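Local atomic coordinates of mRNA-binding protein PUF3 (Saccharomyces cerevisiae, PDB entry 3K49), a protein that binds the 3'-UTRs of mRNAs, chiefly those encoding mitochondrial proteins, and promotes decay of COX17 mRNA by speeding its deadenylation. Residues K58-R66 with F85-T96; F101-L110 with L133-M144. One frame throughout, in Å; residues are numbered along the deposited sequence.

Contact 1 of 2, residues K58-R66 with F85-T96; sequences KEVIFNEIR and FFEFGSKIQKNT
Phe-62 swings its CG opposite the backbone N (chi1 -180°), which carries the ring from helix 58-65 into the angle between Phe-85 and Gln-93. Gln-93 lays its CG methylene over the middle of the ring, a CH-pi contact with CG 3.7 Å from the Phe-62 centroid. The edge of Phe-62 in turn meets a face of Phe-85 in an edge-to-face pair, centroids 5.3 Å apart and planes at 63°. Phe-85 is itself a knob in the hole formed by Lys-58, Ile-61, Phe-62 and Ile-65, with Ile-61 CG2 at its ring edge. Thr-96 CG2 touches the rim of Phe-62 at CZ (3.8 Å) and also lies over the guanidinium face of Arg-66. Replacing Phe-62 with an alanine is likely to open a gap between Phe-85 and Gln-93, leaving both without the ring they pack on. Polar bonds frame this apolar centre. Lys-58, bent at chi3, brings NZ to Phe-88 O (3.0 Å), in the carbonyl plane. The Gln-93 amide is held through OE1, which accepts from Ser-90 N at 3.2 Å, part of a capping box with Ser-90. The contact joins Pumilio repeats 1 and 2: helices 58-65 and 91-96 run nearly parallel (17°) with axes 11.6 Å apart, Leu-97 of helix 91-101 backs both Phe-62 and Phe-85, and Ser-33 of helix 33-37 touches Ile-61 and Ile-65.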
loop_
_atom_site.group_PDB
_atom_site.type_symbol
_atom_site.label_atom_id
_atom_site.label_comp_id
_atom_site.label_asym_id
_atom_site.label_seq_id
_atom_site.Cartn_x
_atom_site.Cartn_y
_atom_site.Cartn_z
ATOM N N LYS A 58 25.359 2.066 26.376
ATOM C CA LYS A 58 25.108 1.637 25.007
ATOM C C LYS A 58 26.399 1.117 24.374
ATOM O O LYS A 58 26.385 0.081 23.725
ATOM C CB LYS A 58 24.471 2.768 24.183
ATOM C CG LYS A 58 23.029 3.067 24.599
ATOM C CD LYS A 58 22.344 4.084 23.701
ATOM C CE LYS A 58 22.929 5.467 23.893
ATOM N NZ LYS A 58 22.174 6.471 23.106
ATOM N N GLU A 59 27.512 1.819 24.589
ATOM C CA GLU A 59 28.812 1.383 24.077
ATOM C C GLU A 59 29.149 -0.010 24.550
ATOM O O GLU A 59 29.605 -0.843 23.773
ATOM C CB GLU A 59 29.942 2.324 24.510
ATOM C CG GLU A 59 29.946 3.688 23.822
ATOM C CD GLU A 59 30.880 4.687 24.511
ATOM O OE1 GLU A 59 32.101 4.400 24.627
ATOM O OE2 GLU A 59 30.379 5.753 24.943
ATOM N N VAL A 60 28.913 -0.266 25.827
ATOM C CA VAL A 60 29.338 -1.535 26.408
ATOM C C VAL A 60 28.590 -2.702 25.794
ATOM O O VAL A 60 29.195 -3.730 25.484
ATOM C CB VAL A 60 29.256 -1.548 27.957
ATOM C CG1 VAL A 60 29.393 -2.955 28.484
ATOM C CG2 VAL A 60 30.346 -0.655 28.533
ATOM N N ILE A 61 27.282 -2.542 25.620
ATOM C CA ILE A 61 26.482 -3.543 24.915
ATOM C C ILE A 61 26.947 -3.699 23.471
ATOM O O ILE A 61 27.174 -4.811 23.007
ATOM C CB ILE A 61 24.995 -3.183 24.894
ATOM C CG1 ILE A 61 24.475 -3.006 26.320
ATOM C CG2 ILE A 61 24.212 -4.278 24.182
ATOM C CD1 ILE A 61 24.406 -4.304 27.112
ATOM N N PHE A 62 27.102 -2.580 22.769
ATOM C CA PHE A 62 27.465 -2.625 21.352
ATOM C C PHE A 62 28.815 -3.276 21.097
ATOM O O PHE A 62 28.936 -4.139 20.231
ATOM C CB PHE A 62 27.460 -1.230 20.729
ATOM C CG PHE A 62 27.820 -1.217 19.267
ATOM C CD1 PHE A 62 29.136 -1.046 18.862
ATOM C CD2 PHE A 62 26.829 -1.367 18.291
ATOM C CE1 PHE A 62 29.469 -1.034 17.512
ATOM C CE2 PHE A 62 27.144 -1.345 16.934
ATOM C CZ PHE A 62 28.468 -1.181 16.543
ATOM N N ASN A 63 29.837 -2.852 21.830
ATOM C CA ASN A 63 31.181 -3.381 21.603
ATOM C C ASN A 63 31.253 -4.869 21.931
ATOM O O ASN A 63 32.161 -5.582 21.496
ATOM C CB ASN A 63 32.226 -2.574 22.382
ATOM C CG ASN A 63 32.274 -1.119 21.940
ATOM O OD1 ASN A 63 31.733 -0.761 20.890
ATOM N ND2 ASN A 63 32.914 -0.270 22.743
ATOM N N GLU A 64 30.261 -5.334 22.677
ATOM C CA GLU A 64 30.167 -6.736 23.018
ATOM C C GLU A 64 29.486 -7.572 21.924
ATOM O O GLU A 64 29.894 -8.700 21.659
ATOM C CB GLU A 64 29.409 -6.891 24.337
ATOM C CG GLU A 64 29.642 -8.213 25.044
ATOM C CD GLU A 64 28.578 -8.501 26.092
ATOM O OE1 GLU A 64 28.092 -9.660 26.165
ATOM O OE2 GLU A 64 28.223 -7.555 26.832
ATOM N N ILE A 65 28.445 -7.035 21.292
ATOM C CA ILE A 65 27.684 -7.837 20.336
ATOM C C ILE A 65 27.995 -7.494 18.895
ATOM O O ILE A 65 27.393 -8.061 18.002
ATOM C CB ILE A 65 26.162 -7.672 20.515
ATOM C CG1 ILE A 65 25.768 -6.208 20.288
ATOM C CG2 ILE A 65 25.709 -8.182 21.873
ATOM C CD1 ILE A 65 24.310 -5.996 20.016
ATOM N N ARG A 66 28.914 -6.567 18.651
ATOM C CA ARG A 66 29.084 -6.043 17.297
ATOM C C ARG A 66 29.550 -7.116 16.326
ATOM O O ARG A 66 29.101 -7.167 15.176
ATOM C CB ARG A 66 30.052 -4.863 17.269
ATOM C CG ARG A 66 31.464 -5.241 17.609
ATOM C CD ARG A 66 32.337 -4.019 17.690
ATOM N NE ARG A 66 32.885 -3.644 16.390
ATOM C CZ ARG A 66 33.609 -2.547 16.187
ATOM N NH1 ARG A 66 33.857 -1.723 17.196
ATOM N NH2 ARG A 66 34.084 -2.268 14.982
ATOM N N PHE A 85 19.953 -0.015 17.598
ATOM C CA PHE A 85 21.225 0.668 17.432
ATOM C C PHE A 85 21.226 1.663 16.263
ATOM O O PHE A 85 22.002 2.627 16.274
ATOM C CB PHE A 85 22.392 -0.321 17.387
ATOM C CG PHE A 85 22.885 -0.705 18.758
ATOM C CD1 PHE A 85 22.606 -1.958 19.293
ATOM C CD2 PHE A 85 23.596 0.215 19.535
ATOM C CE1 PHE A 85 23.037 -2.303 20.570
ATOM C CE2 PHE A 85 24.034 -0.116 20.809
ATOM C CZ PHE A 85 23.757 -1.382 21.330
ATOM N N PHE A 86 20.365 1.445 15.260
ATOM C CA PHE A 86 20.215 2.449 14.199
ATOM C C PHE A 86 19.379 3.640 14.691
ATOM O O PHE A 86 19.616 4.783 14.325
ATOM C CB PHE A 86 19.627 1.854 12.904
ATOM C CG PHE A 86 20.626 1.075 12.079
ATOM C CD1 PHE A 86 20.544 -0.317 11.981
ATOM C CD2 PHE A 86 21.651 1.735 11.406
ATOM C CE1 PHE A 86 21.464 -1.029 11.221
ATOM C CE2 PHE A 86 22.584 1.031 10.647
ATOM C CZ PHE A 86 22.489 -0.348 10.546
ATOM N N GLU A 87 18.401 3.355 15.532
ATOM C CA GLU A 87 17.544 4.373 16.108
ATOM C C GLU A 87 18.223 5.195 17.242
ATOM O O GLU A 87 18.098 6.428 17.309
ATOM C CB GLU A 87 16.280 3.691 16.628
ATOM C CG GLU A 87 15.166 4.614 17.073
ATOM C CD GLU A 87 13.863 3.861 17.313
ATOM O OE1 GLU A 87 12.841 4.507 17.627
ATOM O OE2 GLU A 87 13.860 2.615 17.191
ATOM N N PHE A 88 18.943 4.520 18.130
ATOM C CA PHE A 88 19.489 5.184 19.316
ATOM C C PHE A 88 21.001 5.188 19.325
ATOM O O PHE A 88 21.609 5.643 20.283
ATOM C CB PHE A 88 18.945 4.538 20.603
ATOM C CG PHE A 88 17.468 4.702 20.753
ATOM C CD1 PHE A 88 16.608 3.647 20.511
ATOM C CD2 PHE A 88 16.930 5.943 21.072
ATOM C CE1 PHE A 88 15.230 3.818 20.609
ATOM C CE2 PHE A 88 15.555 6.124 21.172
ATOM C CZ PHE A 88 14.704 5.056 20.938
ATOM N N GLY A 89 21.602 4.688 18.250
ATOM C CA GLY A 89 23.041 4.543 18.183
ATOM C C GLY A 89 23.757 5.821 17.803
ATOM O O GLY A 89 23.135 6.773 17.322
ATOM N N SER A 90 25.069 5.833 18.036
ATOM C CA SER A 90 25.931 6.916 17.582
ATOM C C SER A 90 26.389 6.699 16.136
ATOM O O SER A 90 26.400 5.571 15.631
ATOM C CB SER A 90 27.162 7.016 18.487
ATOM O OG SER A 90 27.950 5.847 18.369
ATOM N N LYS A 91 26.794 7.785 15.489
ATOM C CA LYS A 91 27.366 7.722 14.147
ATOM C C LYS A 91 28.393 6.596 14.021
ATOM O O LYS A 91 28.302 5.733 13.146
ATOM C CB LYS A 91 28.002 9.064 13.788
ATOM C CG LYS A 91 27.608 9.601 12.419
ATOM C CD LYS A 91 27.748 11.126 12.382
ATOM C CE LYS A 91 26.886 11.760 11.296
ATOM N NZ LYS A 91 26.833 13.238 11.440
ATOM N N ILE A 92 29.378 6.614 14.905
ATOM C CA ILE A 92 30.403 5.585 14.928
ATOM C C ILE A 92 29.785 4.190 14.929
ATOM O O ILE A 92 30.274 3.300 14.249
ATOM C CB ILE A 92 31.302 5.719 16.173
ATOM C CG1 ILE A 92 31.937 7.110 16.227
ATOM C CG2 ILE A 92 32.370 4.636 16.180
ATOM C CD1 ILE A 92 32.803 7.430 15.027
ATOM N N GLN A 93 28.729 3.991 15.712
ATOM C CA GLN A 93 28.102 2.667 15.817
ATOM C C GLN A 93 27.308 2.301 14.562
ATOM O O GLN A 93 27.383 1.185 14.063
ATOM C CB GLN A 93 27.229 2.579 17.071
ATOM C CG GLN A 93 28.073 2.435 18.327
ATOM C CD GLN A 93 27.355 2.813 19.600
ATOM O OE1 GLN A 93 26.242 3.339 19.580
ATOM N NE2 GLN A 93 28.000 2.557 20.720
ATOM N N LYS A 94 26.549 3.259 14.056
ATOM C CA LYS A 94 25.827 3.068 12.825
ATOM C C LYS A 94 26.786 2.744 11.672
ATOM O O LYS A 94 26.551 1.788 10.942
ATOM C CB LYS A 94 24.943 4.292 12.540
ATOM C CG LYS A 94 23.779 4.406 13.517
ATOM C CD LYS A 94 22.739 5.413 13.077
ATOM C CE LYS A 94 22.876 6.740 13.786
ATOM N NZ LYS A 94 21.608 7.543 13.679
ATOM N N ASN A 95 27.870 3.510 11.533
ATOM C CA ASN A 95 28.862 3.275 10.483
ATOM C C ASN A 95 29.432 1.865 10.549
ATOM O O ASN A 95 29.673 1.222 9.530
ATOM C CB ASN A 95 30.012 4.281 10.569
ATOM C CG ASN A 95 29.578 5.703 10.262
ATOM O OD1 ASN A 95 28.474 5.938 9.755
ATOM N ND2 ASN A 95 30.448 6.667 10.572
ATOM N N THR A 96 29.637 1.382 11.762
ATOM C CA THR A 96 30.216 0.067 11.965
ATOM C C THR A 96 29.302 -1.049 11.480
ATOM O O THR A 96 29.765 -2.020 10.888
ATOM C CB THR A 96 30.561 -0.148 13.451
ATOM O OG1 THR A 96 31.650 0.713 13.811
ATOM C CG2 THR A 96 30.932 -1.602 13.726
HETATM O O HOH W 1 30.747 1.459 20.591
#

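Contact 2 of 2, residues F101-L110 with L133-M144; sequences FKGNMKQLSL and LVLELSDSVLQM
The carboxylate of Glu-136 is the flat group that grips the turn at 101-104. Gly-103 N reaches OE2 on its syn side, 3.1 Å away and nearly straight at 171°, though 34° out of the carboxylate plane; its second approach, to OE1, is weak. Met-105 N meets Glu-136 OE1 from above that plane, also at 3.1 Å, while Met-105 CB lies close against the same oxygen. The donors belong to a type II turn, Phe-101 to Asn-104, and to the first turn of helix 105-110. Beside them Met-105, bent at chi2 and chi3, lies across Leu-133 and Leu-137, its CE meeting Leu-137 CD1 at 3.5 Å. Lys-106 takes the other flank: with CG anti to the backbone N (chi1 -164°) and the rest extended, it carries NZ to Ser-140 OG (2.7 Å) and, more weakly, to Gln-143 OE1. Met-144 CE fits between the Lys-106 chain, at CG, and Leu-110 CD2, 3.6 Å from the latter. Ile-118 of helix 114-124 and Val-153 of helix 150-160 flank this apolar row at Met-105 and Leu-137. One acid thus holds one amide of the turn and one at the helix start, where the positive end of the helix dipole would probably stabilise its negative charge; the lysine, with neutral oxygens as its partners across the contact, ties helix 105-110 to the start of helix 141-146.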
loop_
_atom_site.group_PDB
_atom_site.type_symbol
_atom_site.label_atom_id
_atom_site.label_comp_id
_atom_site.label_asym_id
_atom_site.label_seq_id
_atom_site.Cartn_x
_atom_site.Cartn_y
_atom_site.Cartn_z
ATOM N N PHE A 101 27.412 -4.592 6.592
ATOM C CA PHE A 101 26.353 -4.915 5.642
ATOM C C PHE A 101 26.913 -4.931 4.224
ATOM O O PHE A 101 26.456 -5.707 3.376
ATOM C CB PHE A 101 25.169 -3.944 5.756
ATOM C CG PHE A 101 24.408 -4.058 7.051
ATOM C CD1 PHE A 101 24.565 -5.168 7.877
ATOM C CD2 PHE A 101 23.519 -3.063 7.434
ATOM C CE1 PHE A 101 23.863 -5.279 9.082
ATOM C CE2 PHE A 101 22.802 -3.166 8.628
ATOM C CZ PHE A 101 22.973 -4.277 9.459
ATOM N N LYS A 102 27.923 -4.092 3.984
ATOM C CA LYS A 102 28.588 -4.018 2.682
ATOM C C LYS A 102 28.984 -5.394 2.161
ATOM O O LYS A 102 29.661 -6.153 2.853
ATOM C CB LYS A 102 29.823 -3.120 2.746
ATOM C CG LYS A 102 29.513 -1.634 2.848
ATOM C CD LYS A 102 30.807 -0.832 2.848
ATOM C CE LYS A 102 30.728 0.395 3.752
ATOM N NZ LYS A 102 32.072 1.009 3.958
ATOM N N GLY A 103 28.547 -5.703 0.941
ATOM C CA GLY A 103 28.805 -6.988 0.311
ATOM C C GLY A 103 27.770 -8.033 0.674
ATOM O O GLY A 103 27.825 -9.154 0.177
ATOM N N ASN A 104 26.826 -7.665 1.542
ATOM C CA ASN A 104 25.833 -8.607 2.053
ATOM C C ASN A 104 24.411 -8.138 1.887
ATOM O O ASN A 104 23.493 -8.780 2.392
ATOM C CB ASN A 104 26.076 -8.905 3.532
ATOM C CG ASN A 104 27.492 -9.355 3.805
ATOM O OD1 ASN A 104 27.911 -10.414 3.342
ATOM N ND2 ASN A 104 28.243 -8.546 4.557
ATOM N N MET A 105 24.224 -7.026 1.183
ATOM C CA MET A 105 22.887 -6.476 0.995
ATOM C C MET A 105 21.878 -7.497 0.525
ATOM O O MET A 105 20.833 -7.649 1.152
ATOM C CB MET A 105 22.886 -5.284 0.035
ATOM C CG MET A 105 22.793 -3.948 0.737
ATOM S SD MET A 105 21.307 -3.796 1.751
ATOM C CE MET A 105 20.109 -3.197 0.556
ATOM N N LYS A 106 22.185 -8.179 -0.581
ATOM C CA LYS A 106 21.230 -9.084 -1.217
ATOM C C LYS A 106 20.789 -10.165 -0.249
ATOM O O LYS A 106 19.593 -10.392 -0.043
ATOM C CB LYS A 106 21.827 -9.703 -2.484
ATOM C CG LYS A 106 20.798 -10.343 -3.400
ATOM C CD LYS A 106 21.345 -10.525 -4.805
ATOM C CE LYS A 106 20.535 -11.552 -5.569
ATOM N NZ LYS A 106 20.994 -11.692 -6.979
ATOM N N GLN A 107 21.766 -10.812 0.367
ATOM C CA GLN A 107 21.481 -11.896 1.285
ATOM C C GLN A 107 20.610 -11.431 2.450
ATOM O O GLN A 107 19.590 -12.056 2.755
ATOM C CB GLN A 107 22.786 -12.489 1.785
ATOM C CG GLN A 107 22.612 -13.592 2.798
ATOM C CD GLN A 107 23.905 -14.344 3.030
ATOM O OE1 GLN A 107 24.998 -13.778 2.921
ATOM N NE2 GLN A 107 23.793 -15.628 3.337
ATOM N N LEU A 108 21.005 -10.332 3.092
ATOM C CA LEU A 108 20.230 -9.789 4.201
ATOM C C LEU A 108 18.829 -9.400 3.737
ATOM O O LEU A 108 17.833 -9.643 4.416
ATOM C CB LEU A 108 20.939 -8.580 4.813
ATOM C CG LEU A 108 22.315 -8.911 5.366
ATOM C CD1 LEU A 108 23.021 -7.647 5.787
ATOM C CD2 LEU A 108 22.165 -9.892 6.508
ATOM N N SER A 109 18.746 -8.818 2.558
ATOM C CA SER A 109 17.465 -8.313 2.095
ATOM C C SER A 109 16.484 -9.450 1.834
ATOM O O SER A 109 15.277 -9.255 1.902
ATOM C CB SER A 109 17.641 -7.437 0.860
ATOM O OG SER A 109 18.342 -6.254 1.201
ATOM N N LEU A 110 17.005 -10.640 1.564
ATOM C CA LEU A 110 16.146 -11.795 1.316
ATOM C C LEU A 110 15.752 -12.585 2.595
ATOM O O LEU A 110 14.800 -13.383 2.593
ATOM C CB LEU A 110 16.758 -12.695 0.224
ATOM C CG LEU A 110 16.974 -12.043 -1.159
ATOM C CD1 LEU A 110 18.019 -12.778 -2.013
ATOM C CD2 LEU A 110 15.656 -11.901 -1.903
ATOM N N LEU A 133 24.603 1.050 -0.204
ATOM C CA LEU A 133 24.013 -0.263 0.085
ATOM C C LEU A 133 23.049 -0.748 -1.008
ATOM O O LEU A 133 23.107 -1.900 -1.437
ATOM C CB LEU A 133 23.282 -0.235 1.433
ATOM C CG LEU A 133 24.158 -0.242 2.685
ATOM C CD1 LEU A 133 23.280 -0.259 3.918
ATOM C CD2 LEU A 133 25.126 -1.446 2.689
ATOM N N VAL A 134 22.159 0.137 -1.442
ATOM C CA VAL A 134 21.160 -0.220 -2.438
ATOM C C VAL A 134 21.765 -0.600 -3.799
ATOM O O VAL A 134 21.239 -1.469 -4.488
ATOM C CB VAL A 134 20.101 0.893 -2.593
ATOM C CG1 VAL A 134 19.210 0.608 -3.783
ATOM C CG2 VAL A 134 19.276 1.009 -1.305
ATOM N N LEU A 135 22.877 0.035 -4.166
ATOM C CA LEU A 135 23.581 -0.277 -5.413
ATOM C C LEU A 135 23.913 -1.756 -5.562
ATOM O O LEU A 135 24.155 -2.238 -6.670
ATOM C CB LEU A 135 24.863 0.552 -5.534
ATOM C CG LEU A 135 24.802 1.761 -6.466
ATOM C CD1 LEU A 135 25.332 3.010 -5.800
ATOM C CD2 LEU A 135 25.557 1.482 -7.742
ATOM N N GLU A 136 23.936 -2.476 -4.446
ATOM C CA GLU A 136 24.299 -3.890 -4.466
ATOM C C GLU A 136 23.158 -4.727 -5.003
ATOM O O GLU A 136 23.325 -5.931 -5.248
ATOM C CB GLU A 136 24.668 -4.376 -3.066
ATOM C CG GLU A 136 25.939 -3.767 -2.520
ATOM C CD GLU A 136 26.294 -4.293 -1.140
ATOM O OE1 GLU A 136 26.049 -5.496 -0.877
ATOM O OE2 GLU A 136 26.826 -3.503 -0.323
ATOM N N LEU A 137 22.004 -4.084 -5.164
ATOM C CA LEU A 137 20.808 -4.755 -5.642
ATOM C C LEU A 137 20.554 -4.398 -7.098
ATOM O O LEU A 137 19.533 -4.787 -7.666
ATOM C CB LEU A 137 19.598 -4.382 -4.780
ATOM C CG LEU A 137 19.694 -4.710 -3.288
ATOM C CD1 LEU A 137 18.561 -4.037 -2.507
ATOM C CD2 LEU A 137 19.701 -6.205 -3.051
ATOM N N SER A 138 21.504 -3.694 -7.708
ATOM C CA SER A 138 21.297 -3.113 -9.036
ATOM C C SER A 138 21.011 -4.128 -10.157
ATOM O O SER A 138 20.421 -3.780 -11.181
ATOM C CB SER A 138 22.464 -2.191 -9.414
ATOM O OG SER A 138 23.672 -2.922 -9.510
ATOM N N ASP A 139 21.413 -5.378 -9.959
ATOM C CA ASP A 139 21.220 -6.413 -10.964
ATOM C C ASP A 139 20.214 -7.458 -10.536
ATOM O O ASP A 139 20.087 -8.505 -11.183
ATOM C CB ASP A 139 22.536 -7.123 -11.244
ATOM C CG ASP A 139 23.585 -6.194 -11.772
ATOM O OD1 ASP A 139 23.471 -5.772 -12.946
ATOM O OD2 ASP A 139 24.516 -5.884 -11.005
ATOM N N SER A 140 19.501 -7.183 -9.450
ATOM C CA SER A 140 18.635 -8.193 -8.847
ATOM C C SER A 140 17.265 -7.618 -8.573
ATOM O O SER A 140 16.479 -8.190 -7.813
ATOM C CB SER A 140 19.244 -8.712 -7.545
ATOM O OG SER A 140 20.596 -9.075 -7.723
ATOM N N VAL A 141 16.983 -6.489 -9.213
ATOM C CA VAL A 141 15.755 -5.752 -8.972
ATOM C C VAL A 141 14.499 -6.586 -9.155
ATOM O O VAL A 141 13.707 -6.705 -8.214
ATOM C CB VAL A 141 15.693 -4.491 -9.819
ATOM C CG1 VAL A 141 14.338 -3.831 -9.667
ATOM C CG2 VAL A 141 16.814 -3.548 -9.393
ATOM N N LEU A 142 14.319 -7.167 -10.344
ATOM C CA LEU A 142 13.180 -8.069 -10.594
ATOM C C LEU A 142 13.090 -9.182 -9.543
ATOM O O LEU A 142 12.013 -9.453 -8.996
ATOM C CB LEU A 142 13.213 -8.679 -12.011
ATOM C CG LEU A 142 12.735 -7.795 -13.165
ATOM C CD1 LEU A 142 12.996 -8.482 -14.488
ATOM C CD2 LEU A 142 11.258 -7.449 -13.013
ATOM N N GLN A 143 14.218 -9.829 -9.261
ATOM C CA GLN A 143 14.230 -10.827 -8.206
ATOM C C GLN A 143 13.792 -10.232 -6.864
ATOM O O GLN A 143 13.044 -10.870 -6.121
ATOM C CB GLN A 143 15.600 -11.494 -8.082
ATOM C CG GLN A 143 15.638 -12.511 -6.953
ATOM C CD GLN A 143 17.030 -13.015 -6.662
ATOM O OE1 GLN A 143 17.999 -12.611 -7.313
ATOM N NE2 GLN A 143 17.141 -13.906 -5.679
ATOM N N MET A 144 14.235 -9.011 -6.567
ATOM C CA MET A 144 13.903 -8.379 -5.286
ATOM C C MET A 144 12.402 -8.106 -5.153
ATOM O O MET A 144 11.813 -8.343 -4.092
ATOM C CB MET A 144 14.678 -7.073 -5.089
ATOM C CG MET A 144 16.191 -7.203 -5.012
ATOM S SD MET A 144 16.717 -8.106 -3.553
ATOM C CE MET A 144 17.265 -9.650 -4.277
#

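How the contacts relate
Contact 1 closes before contact 2 opens, and their centres lie 23 Å apart on the same side of the chain's centre. Helix 91-101, which supplies residues 91-96 to contact 1, leads at its far end into contact 2 and is followed by helix 105-110. The two sites also touch directly, Phe-86 CZ packing 3.4 Å from Phe-101 CE2. Both belong to the all-helical PUM-HD, the RNA-binding part of the protein: contact 1 bridges Pumilio repeats 1 and 2, contact 2 repeats 3 and 4. Successive joints of this kind build the repeat array on which the RNA lies, about 9 Å from contact 1 and 7 Å from contact 2 by nearest atoms.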